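Local structure of putative uncharacterized protein Smu.1393c (Streptococcus mutans, 4L9A) at residues 114-119 and 136-141; 144-149 and 249-254. The protein is an alpha/beta hydrolase that probably acts as a carboxylesterase, cleaving ester bonds. All coordinates share one frame; numbering follows the deposited sequence.

Interaction 1 of 2, residues 114-119 and 136-141; sequences LCVHSI and LGFIGL
Leu114 to His117 pair with Phe138 to Leu141 as neighbouring parallel strands in the central sheet of an alpha/beta hydrolase fold. Helix 120-130 links them in a beta-alpha-beta unit. The strand axes lie 4.8 Å apart and run at 14° to each other.

Five backbone hydrogen bonds zip the pair. Leu114 N donates to Gly137 O, and Leu114 O accepts from Ile139 N. Val116 N and O then bind Ile139 O and Leu141 N. The last bond runs from Ser118 N to Leu141 O and ties down the turn after the strand. The positive phi of Ser118 (55°) in the sequence HSIGG fits the nucleophile elbow of this family. A weak hydrogen bond joins Ser118 OG to His268 NE2, consistent with a catalytic pair.

Apolar contacts form on both faces. On the face towards helix 120-130, Phe138 holds CG anti to the backbone N (chi1 175°). This carries the ring forward along its own strand, with Phe138 CE2 3.6 Å from Gly140 CA. Val116 CG2 meets the Phe138 ring at CE1 and CZ, 3.6 Å from each, and the two side chains cross at about a right angle. On the other face Cys115 SG touches Leu141 CD2 at 3.7 Å. Cys115 CB also packs on Ile139 CB, at 4.1 Å.

His117 binds His268 O through NE2. The neighbouring ring carbon, His117 CD2, approaches Leu141 O obliquely at 3.2 Å, beside the bond from Ser118 N.

Interaction 2 of 2, residues 144-149 and 249-254; sequences TTVMIY and ESEYLN
The N-terminus of helix 146-151 is capped here, partly by its own Thr145 and partly by the distant beta turn 250-253. Glu251 OE2 accepts from Val146 N at 2.8 Å, through the syn lone pair. The N-H points well at it, with an angle of 160°. Glu251 OE1 takes a water that in turn accepts from Met147 N. The carboxylate thus serves two successive amides of the first helical turn, one directly and one through the water, and its negative charge probably suits the helix end. In Glu251, chi1 (56°) puts CG over one face of the Tyr252 ring, towards its rim, and the bend at chi2 (-86°) turns the carboxylate to the helix.

Tyr252 OH donates to Thr144 O at 2.6 Å, from above the carbonyl plane. Thr145 CG2 sits at the edge of the same ring and packs on Ser250 CB, 3.8 Å away. Thr145 OG1 accepts from Ile148 N at 3.0 Å and also bonds to Glu246 OE2. Ser250 OG accepts from Tyr252 N, an ST turn, and also bonds to Tyr247 O. The whole is a helix N-cap by threonine, supplemented by a carboxylate from elsewhere in the chain.

How the interactions relate
From the N terminus, strand 111-117 leads through the sharp turn at Ser118 into helix 120-130. The chain returns on strand 134-141, and interaction 1 closes this short loop. Interaction 2 opens just afterwards at Thr144. It closes a much longer loop of 99 residues, about half of them helical, which includes strand 235-239. The two contacts are in series and neither encloses nor crosses the other. Their centres are about 12 Å apart, and they touch. Ser118 O probably accepts a hydrogen bond from Thr144 N, and the rings of Phe138 and Tyr252 meet nearly parallel. The sheet core is thus joined to helix 146-151 and to the turn before strand 260-263.

Interaction 1 of 2, residues 114-119 and 136-141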
loop_
_atom_site.group_PDB
_atom_site.type_symbol
_atom_site.label_atom_id
_atom_site.label_comp_id
_atom_site.label_asym_id
_atom_site.label_seq_id
_atom_site.Cartn_x
_atom_site.Cartn_y
_atom_site.Cartn_z
ATOM N N LEU A 114 5.683 1.693 8.205
ATOM C CA LEU A 114 4.802 1.755 7.052
ATOM C C LEU A 114 4.869 0.432 6.306
ATOM O O LEU A 114 5.960 -0.086 6.056
ATOM C CB LEU A 114 5.246 2.877 6.119
ATOM C CG LEU A 114 4.556 4.220 6.332
ATOM C CD1 LEU A 114 5.316 5.351 5.641
ATOM C CD2 LEU A 114 3.115 4.128 5.848
ATOM N N CYS A 115 3.707 -0.108 5.950
ATOM C CA CYS A 115 3.631 -1.321 5.145
ATOM C C CYS A 115 2.750 -0.998 3.955
ATOM O O CYS A 115 1.581 -0.656 4.117
ATOM C CB CYS A 115 3.037 -2.484 5.956
ATOM S SG CYS A 115 2.867 -4.062 5.026
ATOM N N VAL A 116 3.309 -1.068 2.754
ATOM C CA VAL A 116 2.552 -0.645 1.583
ATOM C C VAL A 116 2.659 -1.649 0.456
ATOM O O VAL A 116 3.626 -2.436 0.378
ATOM C CB VAL A 116 3.026 0.741 1.072
ATOM C CG1 VAL A 116 3.183 1.706 2.231
ATOM C CG2 VAL A 116 4.371 0.608 0.308
ATOM N N HIS A 117 1.661 -1.611 -0.418
ATOM C CA HIS A 117 1.700 -2.352 -1.668
ATOM C C HIS A 117 1.744 -1.365 -2.823
ATOM O O HIS A 117 1.055 -0.346 -2.798
ATOM C CB HIS A 117 0.461 -3.249 -1.795
ATOM C CG HIS A 117 0.420 -4.043 -3.059
ATOM N ND1 HIS A 117 -0.627 -3.968 -3.957
ATOM C CD2 HIS A 117 1.301 -4.927 -3.585
ATOM C CE1 HIS A 117 -0.392 -4.779 -4.972
ATOM N NE2 HIS A 117 0.776 -5.371 -4.773
ATOM N N SER A 118 2.595 -1.636 -3.810
ATOM C CA SER A 118 2.492 -0.959 -5.089
ATOM C C SER A 118 2.524 0.576 -4.960
ATOM O O SER A 118 3.460 1.140 -4.393
ATOM C CB SER A 118 1.196 -1.425 -5.777
ATOM O OG SER A 118 1.198 -1.137 -7.156
ATOM N N ILE A 119 1.497 1.247 -5.476
ATOM C CA ILE A 119 1.523 2.704 -5.595
ATOM C C ILE A 119 1.605 3.416 -4.238
ATOM O O ILE A 119 2.017 4.586 -4.159
ATOM C CB ILE A 119 0.321 3.238 -6.425
ATOM C CG1 ILE A 119 0.669 4.551 -7.115
ATOM C CG2 ILE A 119 -0.947 3.359 -5.587
ATOM C CD1 ILE A 119 1.577 4.364 -8.311
ATOM N N LEU A 136 10.092 3.583 12.227
ATOM C CA LEU A 136 11.027 2.517 12.598
ATOM C C LEU A 136 11.371 1.560 11.450
ATOM O O LEU A 136 12.282 0.740 11.575
ATOM C CB LEU A 136 10.472 1.702 13.762
ATOM C CG LEU A 136 10.177 2.510 15.023
ATOM C CD1 LEU A 136 9.489 1.641 16.056
ATOM C CD2 LEU A 136 11.456 3.101 15.578
ATOM N N GLY A 137 10.641 1.641 10.348
ATOM C CA GLY A 137 10.848 0.689 9.276
ATOM C C GLY A 137 9.877 0.849 8.132
ATOM O O GLY A 137 8.755 1.344 8.298
ATOM N N PHE A 138 10.318 0.420 6.957
ATOM C CA PHE A 138 9.466 0.375 5.778
ATOM C C PHE A 138 9.343 -1.069 5.319
ATOM O O PHE A 138 10.343 -1.772 5.221
ATOM C CB PHE A 138 10.057 1.233 4.658
ATOM C CG PHE A 138 9.298 1.138 3.358
ATOM C CD1 PHE A 138 8.086 1.796 3.197
ATOM C CD2 PHE A 138 9.808 0.396 2.296
ATOM C CE1 PHE A 138 7.378 1.714 2.004
ATOM C CE2 PHE A 138 9.114 0.304 1.110
ATOM C CZ PHE A 138 7.891 0.962 0.956
ATOM N N ILE A 139 8.117 -1.511 5.061
ATOM C CA ILE A 139 7.867 -2.853 4.553
ATOM C C ILE A 139 7.158 -2.708 3.215
ATOM O O ILE A 139 6.014 -2.262 3.149
ATOM C CB ILE A 139 6.982 -3.678 5.512
ATOM C CG1 ILE A 139 7.500 -3.591 6.957
ATOM C CG2 ILE A 139 6.885 -5.115 5.040
ATOM C CD1 ILE A 139 8.907 -4.128 7.147
ATOM N N GLY A 140 7.836 -3.039 2.128
ATOM C CA GLY A 140 7.227 -2.797 0.834
ATOM C C GLY A 140 6.954 -4.074 0.072
ATOM O O GLY A 140 7.846 -4.895 -0.122
ATOM N N LEU A 141 5.711 -4.242 -0.348
ATOM C CA LEU A 141 5.346 -5.341 -1.218
ATOM C C LEU A 141 5.263 -4.801 -2.642
ATOM O O LEU A 141 4.310 -4.110 -2.992
ATOM C CB LEU A 141 4.010 -5.957 -0.784
ATOM C CG LEU A 141 3.933 -6.533 0.638
ATOM C CD1 LEU A 141 5.214 -7.259 1.055
ATOM C CD2 LEU A 141 3.584 -5.439 1.654
#

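Interaction 2 of 2, residues 144-149 and 249-254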
loop_
_atom_site.group_PDB
_atom_site.type_symbol
_atom_site.label_atom_id
_atom_site.label_comp_id
_atom_site.label_asym_id
_atom_site.label_seq_id
_atom_site.Cartn_x
_atom_site.Cartn_y
_atom_site.Cartn_z
ATOM N N THR A 144 5.828 0.676 -5.998
ATOM C CA THR A 144 6.020 1.194 -7.341
ATOM C C THR A 144 7.272 2.069 -7.413
ATOM O O THR A 144 7.380 3.053 -6.676
ATOM C CB THR A 144 4.773 1.988 -7.803
ATOM O OG1 THR A 144 3.595 1.205 -7.552
ATOM C CG2 THR A 144 4.862 2.293 -9.297
ATOM N N THR A 145 8.223 1.703 -8.279
ATOM C CA THR A 145 9.435 2.505 -8.468
ATOM C C THR A 145 9.244 3.590 -9.522
ATOM O O THR A 145 8.403 3.469 -10.423
ATOM C CB THR A 145 10.642 1.664 -8.920
ATOM O OG1 THR A 145 10.324 0.994 -10.153
ATOM C CG2 THR A 145 11.041 0.649 -7.851
ATOM N N VAL A 146 10.047 4.643 -9.416
ATOM C CA VAL A 146 10.037 5.694 -10.416
ATOM C C VAL A 146 10.352 5.069 -11.775
ATOM O O VAL A 146 9.757 5.434 -12.789
ATOM C CB VAL A 146 11.063 6.788 -10.093
ATOM C CG1 VAL A 146 11.207 7.730 -11.267
ATOM C CG2 VAL A 146 10.650 7.543 -8.830
HETATM N N MSE A 147 11.259 4.097 -11.784
HETATM C CA MSE A 147 11.583 3.403 -13.025
HETATM C C MSE A 147 10.359 2.748 -13.664
HETATM O O MSE A 147 10.041 3.024 -14.821
HETATM C CB MSE A 147 12.663 2.352 -12.801
HETATM C CG MSE A 147 13.180 1.740 -14.097
HETATM SE SE MSE A 147 13.905 -0.048 -13.802
HETATM C CE MSE A 147 12.226 -1.049 -13.864
ATOM N N ILE A 148 9.682 1.877 -12.924
ATOM C CA ILE A 148 8.534 1.174 -13.487
ATOM C C ILE A 148 7.420 2.174 -13.810
ATOM O O ILE A 148 6.707 2.024 -14.798
ATOM C CB ILE A 148 8.025 0.030 -12.563
ATOM C CG1 ILE A 148 7.304 -1.056 -13.371
ATOM C CG2 ILE A 148 7.129 0.571 -11.451
ATOM C CD1 ILE A 148 8.204 -1.830 -14.284
ATOM N N TYR A 149 7.293 3.211 -12.990
ATOM C CA TYR A 149 6.257 4.209 -13.207
ATOM C C TYR A 149 6.480 4.977 -14.503
ATOM O O TYR A 149 5.539 5.177 -15.271
ATOM C CB TYR A 149 6.162 5.190 -12.032
ATOM C CG TYR A 149 5.091 6.228 -12.252
ATOM C CD1 TYR A 149 3.768 5.963 -11.926
ATOM C CD2 TYR A 149 5.396 7.457 -12.822
ATOM C CE1 TYR A 149 2.783 6.902 -12.138
ATOM C CE2 TYR A 149 4.418 8.399 -13.043
ATOM C CZ TYR A 149 3.117 8.118 -12.699
ATOM O OH TYR A 149 2.142 9.059 -12.913
ATOM N N GLU A 249 18.528 -1.093 -7.285
ATOM C CA GLU A 249 18.914 0.257 -7.696
ATOM C C GLU A 249 17.887 1.314 -7.294
ATOM O O GLU A 249 18.012 2.481 -7.677
ATOM C CB GLU A 249 19.046 0.330 -9.214
ATOM C CG GLU A 249 20.171 -0.481 -9.808
ATOM C CD GLU A 249 20.121 -0.451 -11.323
ATOM O OE1 GLU A 249 19.072 -0.028 -11.869
ATOM O OE2 GLU A 249 21.123 -0.850 -11.961
ATOM N N SER A 250 16.875 0.916 -6.537
ATOM C CA SER A 250 15.719 1.787 -6.342
ATOM C C SER A 250 15.819 2.686 -5.122
ATOM O O SER A 250 16.694 2.525 -4.262
ATOM C CB SER A 250 14.435 0.966 -6.211
ATOM O OG SER A 250 14.332 0.427 -4.903
ATOM N N GLU A 251 14.868 3.610 -5.052
ATOM C CA GLU A 251 14.730 4.537 -3.944
ATOM C C GLU A 251 14.234 3.856 -2.662
ATOM O O GLU A 251 14.163 4.501 -1.608
ATOM C CB GLU A 251 13.737 5.638 -4.339
ATOM C CG GLU A 251 12.365 5.103 -4.786
ATOM C CD GLU A 251 12.323 4.740 -6.280
ATOM O OE1 GLU A 251 13.366 4.355 -6.847
ATOM O OE2 GLU A 251 11.247 4.869 -6.892
ATOM N N TYR A 252 13.854 2.582 -2.746
ATOM C CA TYR A 252 13.304 1.886 -1.570
ATOM C C TYR A 252 14.380 1.163 -0.755
ATOM O O TYR A 252 14.134 0.720 0.369
ATOM C CB TYR A 252 12.190 0.913 -1.962
ATOM C CG TYR A 252 10.969 1.595 -2.538
ATOM C CD1 TYR A 252 10.158 2.406 -1.740
ATOM C CD2 TYR A 252 10.642 1.459 -3.881
ATOM C CE1 TYR A 252 9.045 3.048 -2.265
ATOM C CE2 TYR A 252 9.531 2.098 -4.420
ATOM C CZ TYR A 252 8.732 2.892 -3.600
ATOM O OH TYR A 252 7.627 3.540 -4.106
ATOM N N LEU A 253 15.571 1.052 -1.326
ATOM C CA LEU A 253 16.674 0.387 -0.639
ATOM C C LEU A 253 17.740 1.376 -0.184
ATOM O O LEU A 253 17.907 2.443 -0.764
ATOM C CB LEU A 253 17.283 -0.724 -1.507
ATOM C CG LEU A 253 16.427 -1.991 -1.621
ATOM C CD1 LEU A 253 17.086 -3.048 -2.509
ATOM C CD2 LEU A 253 16.142 -2.565 -0.245
ATOM N N ASN A 254 18.443 1.008 0.880
ATOM C CA ASN A 254 19.518 1.812 1.418
ATOM C C ASN A 254 20.529 0.860 2.022
ATOM O O ASN A 254 20.426 -0.355 1.824
ATOM C CB ASN A 254 18.999 2.808 2.470
ATOM C CG ASN A 254 18.296 2.123 3.634
ATOM O OD1 ASN A 254 18.576 0.967 3.959
ATOM N ND2 ASN A 254 17.377 2.844 4.274
HETATM O O HOH W 1 13.299 3.530 -9.525
#